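PDB 7K46: aspartate carbamoyltransferase from Leishmania major, which probably catalyses the transfer of a carbamoyl group from carbamoyl phosphate to L-aspartate, an early step of pyrimidine biosynthesis. Local coordinates for residues 157-161 and 186-190; 30-34 and 149-154; 176-181 and 202-206. All coordinates share one frame; numbering follows the deposited sequence. Where two conformers were deposited one is given.

Interaction 1 (157-161 and 186-190); sequences GAVDG and NFALR
Val159 meets the ring of Phe187 from one face. Its CG1 lies 3.9 Å from the ring centroid of Phe187, a CH-pi contact 22° off the ring normal. The branch sits over the rim of the ring and not over its middle. A chi1 of -178°, with CG1 anti to the backbone N, puts it there. CB itself points at the ring, 3.5 Å from Phe187 CD1. Next along the chain, Asp160 takes a backbone N-H with its carboxylate. Ala188 N donates to Asp160 OD1 at 2.8 Å, nearly straight at 164°. The donor reaches OD1 on its anti side and tilted from the carboxylate plane. The other oxygen, OD2, forms a salt bridge with Arg23 of helix 23-41, which should fix the rotation of the group. Gly161 N then donates to Ala188 O at 2.7 Å, from above the carbonyl plane. Gly161 O lies 3.4 Å from Arg190 CB. Ala188 is the centre of an inverse gamma turn, closed by a weak bond from Leu189 N to Phe187 O. Two loops are joined here, each leading from a helix into a neighbouring parallel strand, 163-167 and 191-195, as in a Rossmann-like alpha/beta domain.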
loop_
_atom_site.group_PDB
_atom_site.type_symbol
_atom_site.label_atom_id
_atom_site.label_comp_id
_atom_site.label_asym_id
_atom_site.label_seq_id
_atom_site.Cartn_x
_atom_site.Cartn_y
_atom_site.Cartn_z
ATOM N N GLY A 157 -17.856 -30.551 -10.209
ATOM C CA GLY A 157 -19.279 -30.418 -10.423
ATOM C C GLY A 157 -20.124 -30.618 -9.181
ATOM O O GLY A 157 -21.305 -30.258 -9.192
ATOM N N ALA A 158 -19.554 -31.183 -8.115
ATOM C CA ALA A 158 -20.285 -31.420 -6.874
ATOM C C ALA A 158 -19.298 -31.747 -5.763
ATOM O O ALA A 158 -18.193 -32.240 -6.025
ATOM C CB ALA A 158 -21.297 -32.568 -7.021
ATOM N N VAL A 159 -19.711 -31.475 -4.528
ATOM C CA VAL A 159 -18.975 -31.903 -3.343
ATOM C C VAL A 159 -19.622 -33.123 -2.707
ATOM O O VAL A 159 -18.926 -34.045 -2.272
ATOM C CB VAL A 159 -18.860 -30.749 -2.324
ATOM C CG1 VAL A 159 -18.053 -31.202 -1.117
ATOM C CG2 VAL A 159 -18.208 -29.529 -2.956
ATOM N N ASP A 160 -20.951 -33.129 -2.628
ATOM C CA ASP A 160 -21.679 -34.346 -2.302
ATOM C C ASP A 160 -21.124 -35.518 -3.098
ATOM O O ASP A 160 -20.887 -35.406 -4.305
ATOM C CB ASP A 160 -23.167 -34.174 -2.617
ATOM C CG ASP A 160 -23.862 -33.210 -1.677
ATOM O OD1 ASP A 160 -23.427 -33.074 -0.508
ATOM O OD2 ASP A 160 -24.868 -32.608 -2.109
ATOM N N GLY A 161 -20.892 -36.633 -2.409
ATOM C CA GLY A 161 -20.511 -37.873 -3.046
ATOM C C GLY A 161 -19.022 -38.153 -3.141
ATOM O O GLY A 161 -18.651 -39.256 -3.559
ATOM N N ASN A 186 -21.878 -30.562 6.310
ATOM C CA ASN A 186 -22.682 -29.934 5.272
ATOM C C ASN A 186 -22.830 -30.744 3.993
ATOM O O ASN A 186 -23.674 -30.390 3.162
ATOM C CB ASN A 186 -22.097 -28.561 4.909
ATOM C CG ASN A 186 -22.271 -27.544 6.019
ATOM O OD1 ASN A 186 -23.393 -27.134 6.323
ATOM N ND2 ASN A 186 -21.155 -27.120 6.623
ATOM N N PHE A 187 -22.059 -31.812 3.804
ATOM C CA PHE A 187 -22.043 -32.500 2.526
ATOM C C PHE A 187 -22.123 -34.008 2.712
ATOM O O PHE A 187 -21.595 -34.571 3.678
ATOM C CB PHE A 187 -20.794 -32.136 1.724
ATOM C CG PHE A 187 -20.732 -30.684 1.344
ATOM C CD1 PHE A 187 -21.303 -30.240 0.162
ATOM C CD2 PHE A 187 -20.114 -29.762 2.174
ATOM C CE1 PHE A 187 -21.258 -28.894 -0.192
ATOM C CE2 PHE A 187 -20.058 -28.418 1.823
ATOM C CZ PHE A 187 -20.638 -27.987 0.641
ATOM N N ALA A 188 -22.784 -34.654 1.752
ATOM C CA ALA A 188 -22.956 -36.108 1.755
ATOM C C ALA A 188 -21.706 -36.777 1.175
ATOM O O ALA A 188 -21.714 -37.371 0.093
ATOM C CB ALA A 188 -24.205 -36.488 0.973
ATOM N N LEU A 189 -20.609 -36.664 1.924
ATOM C CA LEU A 189 -19.357 -37.276 1.508
ATOM C C LEU A 189 -19.502 -38.789 1.428
ATOM O O LEU A 189 -20.257 -39.399 2.183
ATOM C CB LEU A 189 -18.244 -36.936 2.493
ATOM C CG LEU A 189 -18.041 -35.452 2.811
ATOM C CD1 LEU A 189 -16.907 -35.339 3.820
ATOM C CD2 LEU A 189 -17.732 -34.682 1.546
ATOM N N ARG A 190 -18.760 -39.397 0.503
ATOM C CA ARG A 190 -18.654 -40.852 0.513
ATOM C C ARG A 190 -17.598 -41.311 1.512
ATOM O O ARG A 190 -17.851 -42.204 2.328
ATOM C CB ARG A 190 -18.333 -41.379 -0.888
ATOM C CG ARG A 190 -18.069 -42.888 -0.922
ATOM C CD ARG A 190 -18.127 -43.459 -2.333
ATOM N NE ARG A 190 -17.093 -42.904 -3.202
ATOM C CZ ARG A 190 -15.833 -43.319 -3.227
ATOM N NH1 ARG A 190 -15.400 -44.254 -2.400
ATOM N NH2 ARG A 190 -14.984 -42.774 -4.097
#

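Interaction 2 (30-34 and 149-154); sequences IQLAL and ILTIHA
Ile30 CG2 and Leu34 CD2 both rest on one methyl of Leu150. The first lies 3.8 Å from Leu150 CD1, and the second is 3.9 Å from the same Leu150 CD1. The side chains of Ile30 and Leu34 each run past that of Leu150 in the opposite direction. The other methyl of the fork, Leu150 CD2, meets Ala33 CB at 3.7 Å. Ile30 reaches further with its second branch. With chi2 at 172° its chain is extended, and CD1 touches Ile149 CG2 at 3.8 Å. Ile30 CG2 also approaches the His153 ring obliquely, 3.7 Å from CD2 of His153, while Leu34 CD1 lies at the edge of that ring. Leu34 CD2 closes the row against Ala154 CB. Helical turns set this spacing: Leu34 N bonds to Ile30 O, and Ala154 N to Leu150 O. Further out, Ile149 packs on Phe187 and on Leu182 and Leu183 of helix 174-186. Ala154 also touches Tyr313 of helix 309-326. The two short segments cross at -73° with their axes 10.6 Å apart. Helix 23-41 packs across helix 142-156, which leads through the 157-162 loop to strand 163-167, consistent with one of the helices linking the two domains in this family.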
loop_
_atom_site.group_PDB
_atom_site.type_symbol
_atom_site.label_atom_id
_atom_site.label_comp_id
_atom_site.label_asym_id
_atom_site.label_seq_id
_atom_site.Cartn_x
_atom_site.Cartn_y
_atom_site.Cartn_z
ATOM N N ILE A 30 -21.305 -20.126 -3.332
ATOM C CA ILE A 30 -20.678 -20.771 -4.478
ATOM C C ILE A 30 -21.242 -20.210 -5.782
ATOM O O ILE A 30 -20.491 -19.865 -6.703
ATOM C CB ILE A 30 -20.852 -22.299 -4.393
ATOM C CG1 ILE A 30 -19.921 -22.873 -3.326
ATOM C CG2 ILE A 30 -20.582 -22.940 -5.751
ATOM C CD1 ILE A 30 -20.168 -24.362 -3.053
ATOM N N GLN A 31 -22.574 -20.131 -5.887
ATOM C CA GLN A 31 -23.179 -19.645 -7.128
ATOM C C GLN A 31 -22.803 -18.190 -7.397
ATOM O O GLN A 31 -22.547 -17.808 -8.546
ATOM C CB GLN A 31 -24.702 -19.802 -7.077
ATOM C CG GLN A 31 -25.385 -19.565 -8.423
ATOM C CD GLN A 31 -24.912 -20.544 -9.486
ATOM O OE1 GLN A 31 -25.052 -21.758 -9.332
ATOM N NE2 GLN A 31 -24.326 -20.019 -10.561
ATOM N N LEU A 32 -22.765 -17.364 -6.350
ATOM C CA LEU A 32 -22.413 -15.957 -6.527
ATOM C C LEU A 32 -20.962 -15.811 -6.969
ATOM O O LEU A 32 -20.657 -15.008 -7.856
ATOM C CB LEU A 32 -22.674 -15.181 -5.226
ATOM C CG LEU A 32 -22.320 -13.683 -5.172
ATOM C CD1 LEU A 32 -23.014 -12.937 -6.299
ATOM C CD2 LEU A 32 -22.701 -13.078 -3.804
ATOM N N ALA A 33 -20.055 -16.596 -6.377
ATOM C CA ALA A 33 -18.654 -16.534 -6.781
ATOM C C ALA A 33 -18.489 -16.944 -8.239
ATOM O O ALA A 33 -17.755 -16.297 -8.997
ATOM C CB ALA A 33 -17.800 -17.423 -5.869
ATOM N N LEU A 34 -19.185 -18.001 -8.658
ATOM C CA LEU A 34 -19.083 -18.438 -10.047
ATOM C C LEU A 34 -19.687 -17.410 -10.995
ATOM O O LEU A 34 -19.153 -17.181 -12.086
ATOM C CB LEU A 34 -19.764 -19.796 -10.220
ATOM C CG LEU A 34 -19.073 -20.963 -9.507
ATOM C CD1 LEU A 34 -19.871 -22.267 -9.704
ATOM C CD2 LEU A 34 -17.643 -21.129 -9.995
ATOM N N ILE A 149 -13.966 -25.464 -0.701
ATOM C CA ILE A 149 -15.230 -26.071 -1.119
ATOM C C ILE A 149 -15.596 -25.626 -2.527
ATOM O O ILE A 149 -16.020 -26.434 -3.362
ATOM C CB ILE A 149 -16.348 -25.725 -0.120
ATOM C CG1 ILE A 149 -16.099 -26.415 1.219
ATOM C CG2 ILE A 149 -17.710 -26.099 -0.682
ATOM C CD1 ILE A 149 -17.103 -25.993 2.254
ATOM N N LEU A 150 -15.466 -24.323 -2.801
ATOM C CA LEU A 150 -15.740 -23.816 -4.147
ATOM C C LEU A 150 -14.873 -24.509 -5.193
ATOM O O LEU A 150 -15.359 -24.862 -6.277
ATOM C CB LEU A 150 -15.515 -22.306 -4.199
ATOM C CG LEU A 150 -15.578 -21.654 -5.587
ATOM C CD1 LEU A 150 -16.932 -21.908 -6.276
ATOM C CD2 LEU A 150 -15.309 -20.164 -5.452
ATOM N N THR A 151 -13.587 -24.700 -4.891
ATOM C CA THR A 151 -12.682 -25.343 -5.839
ATOM C C THR A 151 -13.164 -26.746 -6.178
ATOM O O THR A 151 -13.230 -27.124 -7.351
ATOM C CB THR A 151 -11.263 -25.385 -5.271
ATOM O OG1 THR A 151 -10.810 -24.045 -5.010
ATOM C CG2 THR A 151 -10.298 -26.040 -6.284
ATOM N N ILE A 152 -13.511 -27.533 -5.158
ATOM C CA ILE A 152 -14.011 -28.881 -5.417
ATOM C C ILE A 152 -15.256 -28.813 -6.286
ATOM O O ILE A 152 -15.356 -29.489 -7.318
ATOM C CB ILE A 152 -14.286 -29.617 -4.095
ATOM C CG1 ILE A 152 -12.995 -29.787 -3.296
ATOM C CG2 ILE A 152 -14.922 -30.980 -4.364
ATOM C CD1 ILE A 152 -13.219 -30.268 -1.879
ATOM N N HIS A 153 -16.213 -27.971 -5.895
ATOM C CA HIS A 153 -17.477 -27.902 -6.629
ATOM C C HIS A 153 -17.265 -27.467 -8.075
ATOM O O HIS A 153 -17.866 -28.027 -9.002
ATOM C CB HIS A 153 -18.438 -26.939 -5.939
ATOM C CG HIS A 153 -19.752 -26.811 -6.646
ATOM N ND1 HIS A 153 -20.845 -27.589 -6.328
ATOM C CD2 HIS A 153 -20.135 -26.026 -7.680
ATOM C CE1 HIS A 153 -21.850 -27.277 -7.126
ATOM N NE2 HIS A 153 -21.445 -26.333 -7.958
ATOM N N ALA A 154 -16.427 -26.454 -8.283
ATOM C CA ALA A 154 -16.211 -25.938 -9.630
ATOM C C ALA A 154 -15.429 -26.925 -10.490
ATOM O O ALA A 154 -15.696 -27.058 -11.693
ATOM C CB ALA A 154 -15.478 -24.601 -9.557
#

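Interaction 3 (176-181 and 202-206); sequences VHSLLK and MPAEV
The backbone of helix 174-186 comes near the start of helix 204-217 where His177 CA lies 6.7 Å from Val206 CA, with Pro203 at the N-cap position of the second helix. Three residues of 202-206 meet the His177 ring: Val206, Met202 and Pro203. Val206 CG2 sits over one face, 4.0 Å from the ring centroid of His177 and 27° off the normal, a CH-pi contact. The two side chains cross at about a right angle. Met202 approaches the same ring obliquely. Its SD is 3.4 Å from His177 CD2, and the sulfur-aromatic contact lies 46° off the ring normal. The methionine chain leaves with CG anti to the backbone N, then bends at chi2 (69°) and again at chi3. The bends carry CE past the ring to Leu180, where CE and Leu180 CD2 are 3.9 Å apart. Leu180 CD2 also meets Val206 CG1 at 4.1 Å. Pro203 comes to the far end of the imidazole, again obliquely, with its CD 3.4 Å from His177 NE2. Lys181 adds only an aliphatic touch, from CE to Val206 CG1. Behind these groups, Leu180 packs on Leu166 and Val192 of the sheet, and Met202 on Leu194. Helices 174-186 and 204-217 follow strands 163-167 and 191-195 in successive beta-alpha-beta units, as in a Rossmann-like domain, and the contact joins these neighbours. The polar end of the buried imidazole is accounted for outside the two segments, where His177 NE2 is hydrogen-bonded to the carbonyl O of Leu170. Since a carbonyl O can only accept, NE2 carries the proton, and the bond should fix the ring's rotation. With that proton committed, the contact should depend on shape and apolar burial, with no polar bond between the segments.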
loop_
_atom_site.group_PDB
_atom_site.type_symbol
_atom_site.label_atom_id
_atom_site.label_comp_id
_atom_site.label_asym_id
_atom_site.label_seq_id
_atom_site.Cartn_x
_atom_site.Cartn_y
_atom_site.Cartn_z
ATOM N N VAL A 176 -7.082 -27.755 8.914
ATOM C CA VAL A 176 -7.657 -28.954 8.309
ATOM C C VAL A 176 -8.696 -29.600 9.227
ATOM O O VAL A 176 -9.669 -30.192 8.740
ATOM C CB VAL A 176 -6.535 -29.943 7.928
ATOM C CG1 VAL A 176 -7.117 -31.220 7.344
ATOM C CG2 VAL A 176 -5.618 -29.301 6.911
ATOM N N HIS A 177 -8.515 -29.522 10.552
ATOM C CA HIS A 177 -9.581 -29.946 11.462
ATOM C C HIS A 177 -10.888 -29.249 11.121
ATOM O O HIS A 177 -11.946 -29.882 11.040
ATOM C CB HIS A 177 -9.241 -29.632 12.921
ATOM C CG HIS A 177 -7.967 -30.232 13.416
ATOM N ND1 HIS A 177 -7.480 -29.973 14.681
ATOM C CD2 HIS A 177 -7.072 -31.066 12.830
ATOM C CE1 HIS A 177 -6.342 -30.624 14.854
ATOM N NE2 HIS A 177 -6.068 -31.287 13.744
ATOM N N SER A 178 -10.825 -27.924 10.946
ATOM C CA SER A 178 -12.013 -27.140 10.626
ATOM C C SER A 178 -12.591 -27.534 9.272
ATOM O O SER A 178 -13.817 -27.609 9.107
ATOM C CB SER A 178 -11.662 -25.649 10.650
ATOM O OG SER A 178 -12.793 -24.843 10.373
ATOM N N LEU A 179 -11.723 -27.776 8.286
ATOM C CA LEU A 179 -12.205 -28.185 6.970
ATOM C C LEU A 179 -12.962 -29.505 7.051
ATOM O O LEU A 179 -14.043 -29.649 6.467
ATOM C CB LEU A 179 -11.039 -28.288 5.979
ATOM C CG LEU A 179 -11.443 -28.712 4.554
ATOM C CD1 LEU A 179 -12.347 -27.670 3.891
ATOM C CD2 LEU A 179 -10.231 -29.013 3.693
ATOM N N LEU A 180 -12.421 -30.474 7.789
ATOM C CA LEU A 180 -13.115 -31.749 7.952
ATOM C C LEU A 180 -14.470 -31.556 8.630
ATOM O O LEU A 180 -15.486 -32.108 8.186
ATOM C CB LEU A 180 -12.242 -32.718 8.747
ATOM C CG LEU A 180 -12.924 -34.033 9.119
ATOM C CD1 LEU A 180 -13.354 -34.767 7.853
ATOM C CD2 LEU A 180 -12.001 -34.905 9.977
ATOM N N LYS A 181 -14.507 -30.776 9.715
ATOM C CA LYS A 181 -15.779 -30.542 10.402
ATOM C C LYS A 181 -16.800 -29.926 9.456
ATOM O O LYS A 181 -17.964 -30.343 9.422
ATOM C CB LYS A 181 -15.579 -29.631 11.610
ATOM C CG LYS A 181 -14.772 -30.217 12.754
ATOM C CD LYS A 181 -14.578 -29.130 13.801
ATOM C CE LYS A 181 -13.643 -29.556 14.898
ATOM N NZ LYS A 181 -13.534 -28.472 15.914
ATOM N N MET A 202 -4.989 -37.291 12.963
ATOM C CA MET A 202 -6.106 -36.439 13.337
ATOM C C MET A 202 -6.486 -36.694 14.797
ATOM O O MET A 202 -6.638 -37.860 15.196
ATOM C CB MET A 202 -7.289 -36.732 12.404
ATOM C CG MET A 202 -8.531 -35.908 12.656
ATOM S SD MET A 202 -8.306 -34.176 12.221
ATOM C CE MET A 202 -8.151 -34.248 10.435
ATOM N N PRO A 203 -6.626 -35.655 15.621
ATOM C CA PRO A 203 -6.894 -35.877 17.047
ATOM C C PRO A 203 -8.239 -36.551 17.284
ATOM O O PRO A 203 -9.215 -36.329 16.561
ATOM C CB PRO A 203 -6.870 -34.461 17.636
ATOM C CG PRO A 203 -6.000 -33.673 16.682
ATOM C CD PRO A 203 -6.350 -34.235 15.324
ATOM N N ALA A 204 -8.278 -37.383 18.328
ATOM C CA ALA A 204 -9.508 -38.090 18.672
ATOM C C ALA A 204 -10.655 -37.125 18.941
ATOM O O ALA A 204 -11.815 -37.444 18.655
ATOM C CB ALA A 204 -9.273 -38.984 19.885
ATOM N N GLU A 205 -10.356 -35.948 19.496
ATOM C CA GLU A 205 -11.410 -34.982 19.787
ATOM C C GLU A 205 -12.107 -34.508 18.514
ATOM O O GLU A 205 -13.297 -34.174 18.547
ATOM C CB GLU A 205 -10.829 -33.786 20.552
ATOM C CG GLU A 205 -11.876 -32.774 21.007
ATOM C CD GLU A 205 -11.274 -31.522 21.633
ATOM O OE1 GLU A 205 -10.142 -31.137 21.256
ATOM O OE2 GLU A 205 -11.939 -30.922 22.505
ATOM N N VAL A 206 -11.385 -34.460 17.391
ATOM C CA VAL A 206 -11.998 -34.038 16.135
ATOM C C VAL A 206 -12.885 -35.142 15.572
ATOM O O VAL A 206 -13.975 -34.873 15.054
ATOM C CB VAL A 206 -10.917 -33.611 15.124
ATOM C CG1 VAL A 206 -11.546 -33.309 13.762
ATOM C CG2 VAL A 206 -10.150 -32.395 15.648
#

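How the interactions relate
Along the chain, interaction 2 closes before the other two open. Interactions 1 and 3 then alternate their segments. Interactions 1 and 2 are neighbours, with centres 13 Å apart, and they touch where Val159 packs on Ile152 and His153. Interaction 3 is more distant, about 18 Å from interaction 1 and 22 Å from interaction 2 between centres, and touches neither. Helix 174-186 runs between interactions 1 and 3. It carries His177 and Leu180 and ends at Asn186, where the 186-190 loop begins. Interactions 1 and 2 lie where the carbamoyl-phosphate part probably meets the aspartate-binding part, as in relatives, whereas interaction 3 is internal to the second.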